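Local coordinates for protein nidogen (Mus musculus, PDB 1NPE) that probably links laminin to other basement-membrane components, through a six-bladed YWTD beta-propeller domain that engages the chain of another protein, at residues P81-L89 and R125-R133; G167-D175 and Y210-L221. All blocks are in the same frame, centred on the assembly; numbering follows the deposited sequence.

Contact 1: residues P81-L89 and R125-R133; sequences PEGIALDHL and RGIVTDPVR
E82 and R125 carry the charged part of this contact. R125 comes side-on, and two of its nitrogens converge on the same carboxylate oxygen: NE lies 2.8 Å and NH2 2.9 Å from OE1 of E82. NE meets that oxygen nearly along its C-O axis, while NH2 reaches it from the syn side but well out of the carboxylate plane. OE1 sits close to the guanidinium plane, yet the carboxylate is turned 39° against it, so the grip is a fork on one atom. The bend at chi3 (-81°) turns the NE/NH2 edge of the arginine toward E82 OE1. The other oxygen, OE2, is held by S98 and S80, and NH1 of R125 bonds to N170 and to the backbone of another protein's chain. Replacing R125 with an alanine would probably strip E82 OE1 of both its donors and leave N170 OD1 without its arginine partner.

Strands 81-87 and 125-130 run parallel within 9° at an axis distance of 5.2 Å, yet no backbone-to-backbone hydrogen bond crosses; side-chain and CH...O contacts reach backbone carbonyls. G83 CA makes a CH...O contact of 3.4 Å with R125 O. Farther on, T129 OG1 donates to L86 O; the refined 2.4 Å is very short, so its exact length is doubtful.

Apolar packing fills the remainder. I127 CG2 rests 3.6 Å from G83 C, and A85 CB fits between I127 and T129 CG2. Beyond the strands, P131 CG approaches H88 CD2 to 3.5 Å, the two side chains crossing at about a right angle, and L89 CD1 closes over P131 from the exposed side.

Packing and side-chain polar contacts thus join the strands, with the salt bridge at one end and the T129 and P131 contacts toward the other.

Contact 2: residues G167-D175 and Y210-L221; sequences GLPNGLTFD and YPFAVTSYGKNL
G171 and A213 bring their CA atoms to 4.5 Å, the tightest point of the register between strands 169-175 and 211-217. The strands are parallel to within 5°, their axes approaching to 4.8 Å, but they do not pair as a sheet: no backbone hydrogen bond crosses, and N170 O and F212 O come close as two acceptors. A water resolves that meeting by donating to both, 2.8 Å from N170 O and from F212 O.

Side chains supply the direct bonds. N170 ND2 donates to P211 O at 3.1 Å, almost straight at 175°, with the acceptor in the amide plane and the donor in the carbonyl plane; N170 OD1 is taken by R125, limiting the amide's freedom to flip. Toward the other end, the hydroxyls T173 OG1 and S216 OG lie 3.1 Å apart in a hydrogen bond that either could donate. T173 directs OG1 anti to its own amide nitrogen (chi1 -174°), which places the hydroxyl at S216 and leaves its methyl CG2 to meet V214 CG1 and L221 CD2.

Apolar contacts fill the middle, where V214 CG1 presses on the backbone at L172 C, 3.7 Å away. At the N-terminal ends, L168 CD1 lies 3.6 Å from Y210 OH, a hydroxyl that bonds to a polar side chain of another protein's chain.

Each strand begins its own four-stranded antiparallel sheet, and 211-217 turns into 220-225 through a type II' turn. Such parallel first strands of successive blades, side by side, are expected of a beta-propeller, here the six-bladed YWTD kind.

Contacts 1 and 2 repeat one kind of blade-to-blade junction at two places in the propeller, their centres 13 Å apart. Strand 124-130 of contact 1 lies beside strand 169-175 of contact 2, forming a further junction. There R125 NH1 stands 2.9 Å from N170 OD1, a probable hydrogen bond, and G126 C packs 3.5 Å from L172 CD2. The chain E82-R125-N170-P211 spans four blades at one end of their inner strands, where E82, R125, N170 and Y210 also meet another protein's chain. A bound cadmium ion lies about 8 Å from the E82 side chain, and another about 6 Å from that of Y210; S98, which bonds E82 OE2, ligates cadmium with D101 and V122.

Contact 1: residues P81-L89 and R125-R133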
ATOM      1  N   PRO A  81      -5.905  -3.559  -1.613  1.00 15.75           N
ATOM      2  CA  PRO A  81      -5.279  -3.542  -2.947  1.00 15.86           C
ATOM      3  C   PRO A  81      -4.444  -2.270  -3.102  1.00 15.49           C
ATOM      4  O   PRO A  81      -4.969  -1.164  -3.012  1.00 16.58           O
ATOM      5  CB  PRO A  81      -6.480  -3.591  -3.895  1.00 13.04           C
ATOM      6  CG  PRO A  81      -7.540  -2.851  -3.131  1.00 17.67           C
ATOM      7  CD  PRO A  81      -7.360  -3.333  -1.695  1.00 16.05           C
ATOM      8  N   GLU A  82      -3.144  -2.429  -3.318  1.00 14.18           N
ATOM      9  CA  GLU A  82      -2.262  -1.275  -3.406  1.00 13.72           C
ATOM     10  C   GLU A  82      -1.405  -1.135  -4.652  1.00 14.21           C
ATOM     11  O   GLU A  82      -0.622  -0.194  -4.763  1.00 15.48           O
ATOM     12  CB  GLU A  82      -1.364  -1.242  -2.180  1.00 15.30           C
ATOM     13  CG  GLU A  82      -2.119  -1.026  -0.890  1.00 14.80           C
ATOM     14  CD  GLU A  82      -1.236  -1.177   0.309  1.00 12.51           C
ATOM     15  OE1 GLU A  82      -0.048  -0.809   0.232  1.00 16.51           O
ATOM     16  OE2 GLU A  82      -1.731  -1.664   1.335  1.00 15.79           O
ATOM     17  N   GLY A  83      -1.536  -2.087  -5.562  1.00 13.37           N
ATOM     18  CA  GLY A  83      -0.779  -2.060  -6.797  1.00 13.46           C
ATOM     19  C   GLY A  83      -1.572  -2.848  -7.816  1.00 14.28           C
ATOM     20  O   GLY A  83      -2.211  -3.834  -7.470  1.00 15.15           O
ATOM     21  N   ILE A  84      -1.568  -2.393  -9.060  1.00 14.44           N
ATOM     22  CA  ILE A  84      -2.290  -3.071 -10.118  1.00 13.38           C
ATOM     23  C   ILE A  84      -1.511  -2.954 -11.425  1.00 15.00           C
ATOM     24  O   ILE A  84      -0.964  -1.893 -11.734  1.00 14.57           O
ATOM     25  CB  ILE A  84      -3.745  -2.519 -10.250  1.00 13.34           C
ATOM     26  CG1 ILE A  84      -4.506  -3.252 -11.356  1.00 11.08           C
ATOM     27  CG2 ILE A  84      -3.740  -1.004 -10.493  1.00 11.54           C
ATOM     28  CD1 ILE A  84      -6.005  -2.981 -11.347  1.00 10.78           C
ATOM     29  N   ALA A  85      -1.398  -4.078 -12.135  1.00 14.62           N
ATOM     30  CA  ALA A  85      -0.691  -4.154 -13.414  1.00 15.56           C
ATOM     31  C   ALA A  85      -1.571  -4.858 -14.442  1.00 16.01           C
ATOM     32  O   ALA A  85      -2.449  -5.638 -14.082  1.00 15.60           O
ATOM     33  CB  ALA A  85       0.623  -4.895 -13.250  1.00 15.00           C
ATOM     34  N   LEU A  86      -1.308  -4.623 -15.723  1.00 17.03           N
ATOM     35  CA  LEU A  86      -2.131  -5.218 -16.762  1.00 18.14           C
ATOM     36  C   LEU A  86      -1.390  -6.048 -17.797  1.00 19.13           C
ATOM     37  O   LEU A  86      -0.187  -5.943 -17.955  1.00 18.77           O
ATOM     38  CB  LEU A  86      -2.881  -4.114 -17.508  1.00 19.48           C
ATOM     39  CG  LEU A  86      -3.549  -3.002 -16.702  1.00 19.75           C
ATOM     40  CD1 LEU A  86      -3.785  -1.836 -17.609  1.00 19.44           C
ATOM     41  CD2 LEU A  86      -4.851  -3.476 -16.071  1.00 21.88           C
ATOM     42  N   ASP A  87      -2.147  -6.901 -18.473  1.00 21.60           N
ATOM     43  CA  ASP A  87      -1.659  -7.724 -19.571  1.00 23.86           C
ATOM     44  C   ASP A  87      -2.563  -7.226 -20.687  1.00 24.09           C
ATOM     45  O   ASP A  87      -3.706  -7.670 -20.811  1.00 24.06           O
ATOM     46  CB  ASP A  87      -1.921  -9.214 -19.317  1.00 25.98           C
ATOM     47  CG  ASP A  87      -1.554 -10.100 -20.519  1.00 28.49           C
ATOM     48  OD1 ASP A  87      -1.027  -9.596 -21.538  1.00 30.01           O
ATOM     49  OD2 ASP A  87      -1.799 -11.320 -20.440  1.00 30.30           O
ATOM     50  N   HIS A  88      -2.080  -6.242 -21.436  1.00 24.31           N
ATOM     51  CA  HIS A  88      -2.858  -5.661 -22.522  1.00 25.60           C
ATOM     52  C   HIS A  88      -3.078  -6.621 -23.696  1.00 26.13           C
ATOM     53  O   HIS A  88      -3.974  -6.412 -24.514  1.00 26.18           O
ATOM     54  CB  HIS A  88      -2.223  -4.347 -22.990  1.00 25.95           C
ATOM     55  CG  HIS A  88      -0.840  -4.506 -23.536  1.00 27.79           C
ATOM     56  ND1 HIS A  88      -0.564  -4.466 -24.886  1.00 27.26           N
ATOM     57  CD2 HIS A  88       0.346  -4.709 -22.915  1.00 26.33           C
ATOM     58  CE1 HIS A  88       0.733  -4.637 -25.073  1.00 28.15           C
ATOM     59  NE2 HIS A  88       1.308  -4.786 -23.893  1.00 28.43           N
ATOM     60  N   LEU A  89      -2.280  -7.683 -23.760  1.00 26.67           N
ATOM     61  CA  LEU A  89      -2.405  -8.681 -24.823  1.00 28.04           C
ATOM     62  C   LEU A  89      -3.432  -9.739 -24.447  1.00 28.83           C
ATOM     63  O   LEU A  89      -4.411  -9.946 -25.167  1.00 29.13           O
ATOM     64  CB  LEU A  89      -1.056  -9.340 -25.105  1.00 25.81           C
ATOM     65  CG  LEU A  89       0.001  -8.382 -25.659  1.00 27.30           C
ATOM     66  CD1 LEU A  89       1.338  -9.092 -25.767  1.00 22.29           C
ATOM     67  CD2 LEU A  89      -0.452  -7.826 -27.023  1.00 25.07           C
ATOM     68  N   ARG A 125       3.232  -4.649  -2.635  1.00 11.22           N
ATOM     69  CA  ARG A 125       2.714  -3.341  -2.987  1.00 11.34           C
ATOM     70  C   ARG A 125       2.902  -3.075  -4.469  1.00 11.40           C
ATOM     71  O   ARG A 125       1.965  -3.239  -5.242  1.00 11.85           O
ATOM     72  CB  ARG A 125       3.364  -2.255  -2.109  1.00  9.99           C
ATOM     73  CG  ARG A 125       3.030  -0.821  -2.494  1.00 10.92           C
ATOM     74  CD  ARG A 125       3.477   0.151  -1.415  1.00  9.99           C
ATOM     75  NE  ARG A 125       2.521   0.215  -0.317  1.00 10.09           N
ATOM     76  CZ  ARG A 125       2.767   0.746   0.878  1.00 12.49           C
ATOM     77  NH1 ARG A 125       3.961   1.261   1.165  1.00  9.99           N
ATOM     78  NH2 ARG A 125       1.781   0.839   1.759  1.00 11.50           N
ATOM     79  N   GLY A 126       4.113  -2.699  -4.870  1.00 11.60           N
ATOM     80  CA  GLY A 126       4.368  -2.430  -6.271  1.00 10.85           C
ATOM     81  C   GLY A 126       4.286  -3.682  -7.122  1.00 10.76           C
ATOM     82  O   GLY A 126       4.692  -4.760  -6.695  1.00 10.70           O
ATOM     83  N   ILE A 127       3.724  -3.550  -8.317  1.00 10.92           N
ATOM     84  CA  ILE A 127       3.616  -4.674  -9.242  1.00 11.56           C
ATOM     85  C   ILE A 127       3.503  -4.181 -10.686  1.00 12.02           C
ATOM     86  O   ILE A 127       2.783  -3.226 -10.978  1.00 11.90           O
ATOM     87  CB  ILE A 127       2.439  -5.620  -8.890  1.00 11.10           C
ATOM     88  CG1 ILE A 127       2.490  -6.868  -9.777  1.00 12.15           C
ATOM     89  CG2 ILE A 127       1.106  -4.918  -9.076  1.00  9.99           C
ATOM     90  CD1 ILE A 127       1.452  -7.917  -9.424  1.00 14.39           C
ATOM     91  N   VAL A 128       4.277  -4.794 -11.571  1.00 13.38           N
ATOM     92  CA  VAL A 128       4.281  -4.427 -12.987  1.00 15.12           C
ATOM     93  C   VAL A 128       4.391  -5.660 -13.873  1.00 16.21           C
ATOM     94  O   VAL A 128       4.841  -6.722 -13.431  1.00 16.86           O
ATOM     95  CB  VAL A 128       5.472  -3.493 -13.346  1.00 14.53           C
ATOM     96  CG1 VAL A 128       5.300  -2.128 -12.700  1.00 14.35           C
ATOM     97  CG2 VAL A 128       6.797  -4.127 -12.915  1.00 11.04           C
ATOM     98  N   THR A 129       4.000  -5.498 -15.131  1.00 17.64           N
ATOM     99  CA  THR A 129       4.068  -6.572 -16.108  1.00 19.51           C
ATOM    100  C   THR A 129       4.943  -6.165 -17.284  1.00 21.15           C
ATOM    101  O   THR A 129       5.251  -4.991 -17.474  1.00 22.49           O
ATOM    102  CB  THR A 129       2.694  -6.881 -16.730  1.00 18.97           C
ATOM    103  OG1 THR A 129       2.102  -5.662 -17.191  1.00 20.46           O
ATOM    104  CG2 THR A 129       1.776  -7.590 -15.758  1.00 17.18           C
ATOM    105  N   ASP A 130       5.313  -7.169 -18.069  1.00 22.20           N
ATOM    106  CA  ASP A 130       6.082  -7.020 -19.303  1.00 22.56           C
ATOM    107  C   ASP A 130       5.371  -8.055 -20.175  1.00 20.65           C
ATOM    108  O   ASP A 130       5.881  -9.146 -20.409  1.00 20.41           O
ATOM    109  CB  ASP A 130       7.554  -7.401 -19.099  1.00 23.26           C
ATOM    110  CG  ASP A 130       8.386  -7.240 -20.374  1.00 25.08           C
ATOM    111  OD1 ASP A 130       7.933  -6.571 -21.329  1.00 23.40           O
ATOM    112  OD2 ASP A 130       9.506  -7.782 -20.414  1.00 24.86           O
ATOM    113  N   PRO A 131       4.144  -7.736 -20.613  1.00 20.75           N
ATOM    114  CA  PRO A 131       3.311  -8.610 -21.443  1.00 23.16           C
ATOM    115  C   PRO A 131       3.971  -9.283 -22.628  1.00 24.77           C
ATOM    116  O   PRO A 131       3.700 -10.454 -22.897  1.00 26.04           O
ATOM    117  CB  PRO A 131       2.173  -7.691 -21.868  1.00 23.38           C
ATOM    118  CG  PRO A 131       2.037  -6.777 -20.667  1.00 22.99           C
ATOM    119  CD  PRO A 131       3.478  -6.438 -20.403  1.00 20.49           C
ATOM    120  N   VAL A 132       4.852  -8.570 -23.322  1.00 25.96           N
ATOM    121  CA  VAL A 132       5.513  -9.148 -24.486  1.00 27.77           C
ATOM    122  C   VAL A 132       6.421 -10.339 -24.136  1.00 27.50           C
ATOM    123  O   VAL A 132       6.425 -11.342 -24.856  1.00 26.24           O
ATOM    124  CB  VAL A 132       6.275  -8.072 -25.311  1.00 30.06           C
ATOM    125  CG1 VAL A 132       6.791  -8.671 -26.613  1.00 29.94           C
ATOM    126  CG2 VAL A 132       5.351  -6.888 -25.625  1.00 28.80           C
ATOM    127  N   ARG A 133       7.154 -10.249 -23.023  1.00 26.94           N
ATOM    128  CA  ARG A 133       8.042 -11.344 -22.608  1.00 26.36           C
ATOM    129  C   ARG A 133       7.419 -12.294 -21.572  1.00 24.96           C
ATOM    130  O   ARG A 133       8.056 -13.274 -21.155  1.00 22.11           O
ATOM    131  CB  ARG A 133       9.387 -10.812 -22.087  1.00 30.38           C
ATOM    132  CG  ARG A 133      10.323 -10.244 -23.162  1.00 33.69           C
ATOM    133  CD  ARG A 133      10.311  -8.720 -23.181  1.00 38.03           C
ATOM    134  NE  ARG A 133      10.201  -8.180 -24.536  1.00 45.22           N
ATOM    135  CZ  ARG A 133       9.538  -7.069 -24.858  1.00 46.20           C
ATOM    136  NH1 ARG A 133       8.915  -6.360 -23.922  1.00 46.08           N
ATOM    137  NH2 ARG A 133       9.488  -6.671 -26.125  1.00 46.62           N
TER

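Contact 2: residues G167-D175 and Y210-L221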
ATOM      1  N   GLY A 167      15.133  -1.776   1.930  1.00 16.52           N
ATOM      2  CA  GLY A 167      14.497  -1.317   3.151  1.00 15.76           C
ATOM      3  C   GLY A 167      12.990  -1.333   2.997  1.00 16.93           C
ATOM      4  O   GLY A 167      12.304  -2.196   3.546  1.00 19.32           O
ATOM      5  N   LEU A 168      12.470  -0.367   2.251  1.00 15.35           N
ATOM      6  CA  LEU A 168      11.046  -0.270   1.997  1.00 13.45           C
ATOM      7  C   LEU A 168      10.805  -0.086   0.493  1.00 13.11           C
ATOM      8  O   LEU A 168      10.593   1.039   0.020  1.00 15.79           O
ATOM      9  CB  LEU A 168      10.445   0.901   2.789  1.00 12.09           C
ATOM     10  CG  LEU A 168      10.582   0.879   4.320  1.00 14.25           C
ATOM     11  CD1 LEU A 168      10.074   2.198   4.928  1.00 13.28           C
ATOM     12  CD2 LEU A 168       9.827  -0.306   4.911  1.00 13.44           C
ATOM     13  N   PRO A 169      10.948  -1.170  -0.298  1.00 12.55           N
ATOM     14  CA  PRO A 169      10.720  -1.049  -1.745  1.00 12.40           C
ATOM     15  C   PRO A 169       9.223  -0.873  -1.976  1.00 11.79           C
ATOM     16  O   PRO A 169       8.462  -1.834  -1.922  1.00 11.81           O
ATOM     17  CB  PRO A 169      11.247  -2.378  -2.292  1.00 11.82           C
ATOM     18  CG  PRO A 169      11.045  -3.337  -1.161  1.00 10.65           C
ATOM     19  CD  PRO A 169      11.447  -2.514   0.047  1.00 11.68           C
ATOM     20  N   ASN A 170       8.804   0.375  -2.172  1.00 11.35           N
ATOM     21  CA  ASN A 170       7.395   0.687  -2.356  1.00 11.38           C
ATOM     22  C   ASN A 170       6.821   0.538  -3.757  1.00  9.99           C
ATOM     23  O   ASN A 170       5.663   0.183  -3.917  1.00 11.35           O
ATOM     24  CB  ASN A 170       7.095   2.076  -1.798  1.00 11.25           C
ATOM     25  CG  ASN A 170       7.093   2.100  -0.278  1.00 13.24           C
ATOM     26  OD1 ASN A 170       6.702   1.122   0.372  1.00 14.18           O
ATOM     27  ND2 ASN A 170       7.518   3.216   0.296  1.00 10.96           N
ATOM     28  N   GLY A 171       7.619   0.837  -4.768  1.00 11.23           N
ATOM     29  CA  GLY A 171       7.139   0.710  -6.125  1.00  9.99           C
ATOM     30  C   GLY A 171       8.245   0.313  -7.076  1.00 10.45           C
ATOM     31  O   GLY A 171       9.428   0.461  -6.769  1.00 11.46           O
ATOM     32  N   LEU A 172       7.864  -0.278  -8.200  1.00 11.14           N
ATOM     33  CA  LEU A 172       8.851  -0.655  -9.200  1.00 12.29           C
ATOM     34  C   LEU A 172       8.309  -0.427 -10.599  1.00 11.40           C
ATOM     35  O   LEU A 172       7.107  -0.217 -10.795  1.00 12.23           O
ATOM     36  CB  LEU A 172       9.346  -2.092  -9.008  1.00 11.60           C
ATOM     37  CG  LEU A 172       8.567  -3.294  -9.525  1.00 11.84           C
ATOM     38  CD1 LEU A 172       9.237  -4.530  -8.974  1.00 10.37           C
ATOM     39  CD2 LEU A 172       7.112  -3.236  -9.087  1.00 13.24           C
ATOM     40  N   THR A 173       9.196  -0.450 -11.575  1.00  9.99           N
ATOM     41  CA  THR A 173       8.770  -0.216 -12.940  1.00 13.41           C
ATOM     42  C   THR A 173       9.701  -0.954 -13.884  1.00 14.00           C
ATOM     43  O   THR A 173      10.848  -1.232 -13.536  1.00 16.53           O
ATOM     44  CB  THR A 173       8.730   1.315 -13.246  1.00 11.94           C
ATOM     45  OG1 THR A 173       8.168   1.532 -14.545  1.00 15.57           O
ATOM     46  CG2 THR A 173      10.123   1.940 -13.162  1.00  9.99           C
ATOM     47  N   PHE A 174       9.194  -1.331 -15.047  1.00 14.48           N
ATOM     48  CA  PHE A 174      10.011  -2.052 -16.010  1.00 18.37           C
ATOM     49  C   PHE A 174      10.025  -1.378 -17.367  1.00 20.53           C
ATOM     50  O   PHE A 174       8.976  -1.027 -17.902  1.00 22.17           O
ATOM     51  CB  PHE A 174       9.522  -3.497 -16.162  1.00 17.49           C
ATOM     52  CG  PHE A 174      10.426  -4.357 -17.008  1.00 19.45           C
ATOM     53  CD1 PHE A 174      11.544  -4.969 -16.451  1.00 19.30           C
ATOM     54  CD2 PHE A 174      10.158  -4.557 -18.361  1.00 18.70           C
ATOM     55  CE1 PHE A 174      12.386  -5.769 -17.230  1.00 20.46           C
ATOM     56  CE2 PHE A 174      10.991  -5.351 -19.143  1.00 20.06           C
ATOM     57  CZ  PHE A 174      12.107  -5.961 -18.579  1.00 18.67           C
ATOM     58  N   ASP A 175      11.223  -1.201 -17.914  1.00 24.82           N
ATOM     59  CA  ASP A 175      11.397  -0.586 -19.225  1.00 28.86           C
ATOM     60  C   ASP A 175      11.867  -1.665 -20.194  1.00 31.33           C
ATOM     61  O   ASP A 175      13.009  -2.128 -20.121  1.00 30.79           O
ATOM     62  CB  ASP A 175      12.418   0.551 -19.155  1.00 30.32           C
ATOM     63  CG  ASP A 175      12.481   1.350 -20.440  1.00 31.68           C
ATOM     64  OD1 ASP A 175      13.366   1.076 -21.277  1.00 31.92           O
ATOM     65  OD2 ASP A 175      11.633   2.247 -20.615  1.00 35.52           O
ATOM     66  N   TYR A 210      11.194  10.121   0.353  1.00 20.43           N
ATOM     67  CA  TYR A 210      10.226   9.110   0.762  1.00 18.65           C
ATOM     68  C   TYR A 210       9.349   8.719  -0.406  1.00 16.39           C
ATOM     69  O   TYR A 210       8.163   9.053  -0.457  1.00 16.63           O
ATOM     70  CB  TYR A 210       9.356   9.572   1.944  1.00 19.07           C
ATOM     71  CG  TYR A 210       8.854   8.396   2.762  1.00 18.88           C
ATOM     72  CD1 TYR A 210       9.503   8.013   3.936  1.00 17.48           C
ATOM     73  CD2 TYR A 210       7.790   7.611   2.314  1.00 17.75           C
ATOM     74  CE1 TYR A 210       9.114   6.873   4.639  1.00 19.37           C
ATOM     75  CE2 TYR A 210       7.394   6.469   3.009  1.00 18.74           C
ATOM     76  CZ  TYR A 210       8.062   6.106   4.164  1.00 17.92           C
ATOM     77  OH  TYR A 210       7.706   4.965   4.823  1.00 18.93           O
ATOM     78  N   PRO A 211       9.926   7.978  -1.360  1.00 15.35           N
ATOM     79  CA  PRO A 211       9.240   7.510  -2.564  1.00 14.00           C
ATOM     80  C   PRO A 211       8.142   6.516  -2.238  1.00 13.86           C
ATOM     81  O   PRO A 211       8.319   5.657  -1.374  1.00 13.37           O
ATOM     82  CB  PRO A 211      10.346   6.784  -3.334  1.00 13.59           C
ATOM     83  CG  PRO A 211      11.607   7.227  -2.726  1.00 15.00           C
ATOM     84  CD  PRO A 211      11.288   7.431  -1.290  1.00 16.29           C
ATOM     85  N   PHE A 212       7.022   6.628  -2.943  1.00 13.07           N
ATOM     86  CA  PHE A 212       5.921   5.696  -2.766  1.00 13.08           C
ATOM     87  C   PHE A 212       5.691   4.852  -4.020  1.00 13.60           C
ATOM     88  O   PHE A 212       5.528   3.636  -3.933  1.00 13.35           O
ATOM     89  CB  PHE A 212       4.615   6.400  -2.406  1.00 13.31           C
ATOM     90  CG  PHE A 212       3.457   5.458  -2.312  1.00 15.61           C
ATOM     91  CD1 PHE A 212       3.258   4.702  -1.160  1.00 13.55           C
ATOM     92  CD2 PHE A 212       2.620   5.243  -3.411  1.00 14.78           C
ATOM     93  CE1 PHE A 212       2.255   3.742  -1.102  1.00 14.11           C
ATOM     94  CE2 PHE A 212       1.616   4.288  -3.360  1.00 15.25           C
ATOM     95  CZ  PHE A 212       1.434   3.532  -2.203  1.00 14.00           C
ATOM     96  N   ALA A 213       5.584   5.512  -5.172  1.00 12.67           N
ATOM     97  CA  ALA A 213       5.355   4.807  -6.424  1.00 12.68           C
ATOM     98  C   ALA A 213       6.249   5.364  -7.512  1.00 13.73           C
ATOM     99  O   ALA A 213       6.761   6.481  -7.404  1.00 13.12           O
ATOM    100  CB  ALA A 213       3.899   4.913  -6.839  1.00 12.41           C
ATOM    101  N   VAL A 214       6.411   4.591  -8.577  1.00 12.98           N
ATOM    102  CA  VAL A 214       7.257   5.015  -9.671  1.00 13.58           C
ATOM    103  C   VAL A 214       6.781   4.411 -10.975  1.00 15.85           C
ATOM    104  O   VAL A 214       6.127   3.362 -10.994  1.00 18.26           O
ATOM    105  CB  VAL A 214       8.719   4.591  -9.429  1.00 11.93           C
ATOM    106  CG1 VAL A 214       8.854   3.065  -9.510  1.00  9.99           C
ATOM    107  CG2 VAL A 214       9.648   5.282 -10.407  1.00  9.99           C
ATOM    108  N   THR A 215       7.079   5.115 -12.057  1.00 16.11           N
ATOM    109  CA  THR A 215       6.745   4.676 -13.399  1.00 19.21           C
ATOM    110  C   THR A 215       7.865   5.212 -14.282  1.00 21.19           C
ATOM    111  O   THR A 215       8.639   6.081 -13.862  1.00 21.05           O
ATOM    112  CB  THR A 215       5.358   5.204 -13.871  1.00 19.03           C
ATOM    113  OG1 THR A 215       5.014   4.585 -15.117  1.00 19.81           O
ATOM    114  CG2 THR A 215       5.373   6.718 -14.057  1.00 18.35           C
ATOM    115  N   SER A 216       7.986   4.673 -15.485  1.00 23.97           N
ATOM    116  CA  SER A 216       9.045   5.125 -16.368  1.00 27.04           C
ATOM    117  C   SER A 216       8.592   5.475 -17.773  1.00 29.21           C
ATOM    118  O   SER A 216       7.550   5.020 -18.248  1.00 27.92           O
ATOM    119  CB  SER A 216      10.178   4.091 -16.422  1.00 26.74           C
ATOM    120  OG  SER A 216       9.735   2.837 -16.923  1.00 29.42           O
ATOM    121  N   TYR A 217       9.381   6.342 -18.401  1.00 32.23           N
ATOM    122  CA  TYR A 217       9.158   6.781 -19.768  1.00 35.32           C
ATOM    123  C   TYR A 217      10.546   6.975 -20.372  1.00 37.26           C
ATOM    124  O   TYR A 217      11.141   8.054 -20.262  1.00 36.93           O
ATOM    125  CB  TYR A 217       8.360   8.092 -19.819  1.00 36.53           C
ATOM    126  CG  TYR A 217       7.876   8.423 -21.213  1.00 38.59           C
ATOM    127  CD1 TYR A 217       7.173   7.479 -21.963  1.00 38.88           C
ATOM    128  CD2 TYR A 217       8.175   9.647 -21.812  1.00 40.17           C
ATOM    129  CE1 TYR A 217       6.788   7.735 -23.271  1.00 39.36           C
ATOM    130  CE2 TYR A 217       7.791   9.917 -23.133  1.00 40.56           C
ATOM    131  CZ  TYR A 217       7.100   8.949 -23.855  1.00 39.47           C
ATOM    132  OH  TYR A 217       6.743   9.176 -25.168  1.00 41.26           O
ATOM    133  N   GLY A 218      11.075   5.895 -20.944  1.00 38.87           N
ATOM    134  CA  GLY A 218      12.392   5.924 -21.556  1.00 40.81           C
ATOM    135  C   GLY A 218      13.522   5.945 -20.542  1.00 42.13           C
ATOM    136  O   GLY A 218      13.670   5.023 -19.730  1.00 43.40           O
ATOM    137  N   LYS A 219      14.318   7.009 -20.596  1.00 41.94           N
ATOM    138  CA  LYS A 219      15.455   7.200 -19.694  1.00 41.35           C
ATOM    139  C   LYS A 219      15.053   7.884 -18.376  1.00 39.60           C
ATOM    140  O   LYS A 219      15.823   7.894 -17.414  1.00 39.73           O
ATOM    141  CB  LYS A 219      16.538   8.031 -20.399  1.00 42.11           C
ATOM    142  CG  LYS A 219      15.994   9.268 -21.124  1.00 43.31           C
ATOM    143  CD  LYS A 219      17.103  10.196 -21.610  1.00 45.33           C
ATOM    144  CE  LYS A 219      18.045   9.514 -22.598  1.00 45.25           C
ATOM    145  NZ  LYS A 219      19.201  10.401 -22.955  1.00 45.59           N
ATOM    146  N   ASN A 220      13.846   8.448 -18.342  1.00 36.89           N
ATOM    147  CA  ASN A 220      13.341   9.149 -17.161  1.00 34.28           C
ATOM    148  C   ASN A 220      12.453   8.341 -16.211  1.00 30.80           C
ATOM    149  O   ASN A 220      11.634   7.525 -16.635  1.00 29.35           O
ATOM    150  CB  ASN A 220      12.575  10.408 -17.584  1.00 35.85           C
ATOM    151  CG  ASN A 220      13.471  11.620 -17.764  1.00 36.76           C
ATOM    152  OD1 ASN A 220      14.693  11.508 -17.826  1.00 39.76           O
ATOM    153  ND2 ASN A 220      12.856  12.797 -17.839  1.00 38.04           N
ATOM    154  N   LEU A 221      12.626   8.588 -14.918  1.00 26.88           N
ATOM    155  CA  LEU A 221      11.812   7.943 -13.894  1.00 24.34           C
ATOM    156  C   LEU A 221      10.940   9.015 -13.266  1.00 22.37           C
ATOM    157  O   LEU A 221      11.381  10.143 -13.070  1.00 20.20           O
ATOM    158  CB  LEU A 221      12.676   7.316 -12.790  1.00 23.28           C
ATOM    159  CG  LEU A 221      13.481   6.056 -13.087  1.00 23.74           C
ATOM    160  CD1 LEU A 221      14.140   5.587 -11.794  1.00 23.53           C
ATOM    161  CD2 LEU A 221      12.588   4.964 -13.662  1.00 21.44           C
TER
HETATM  162  O   HOH W   1       3.875   1.874  -5.354  1.00  9.99           O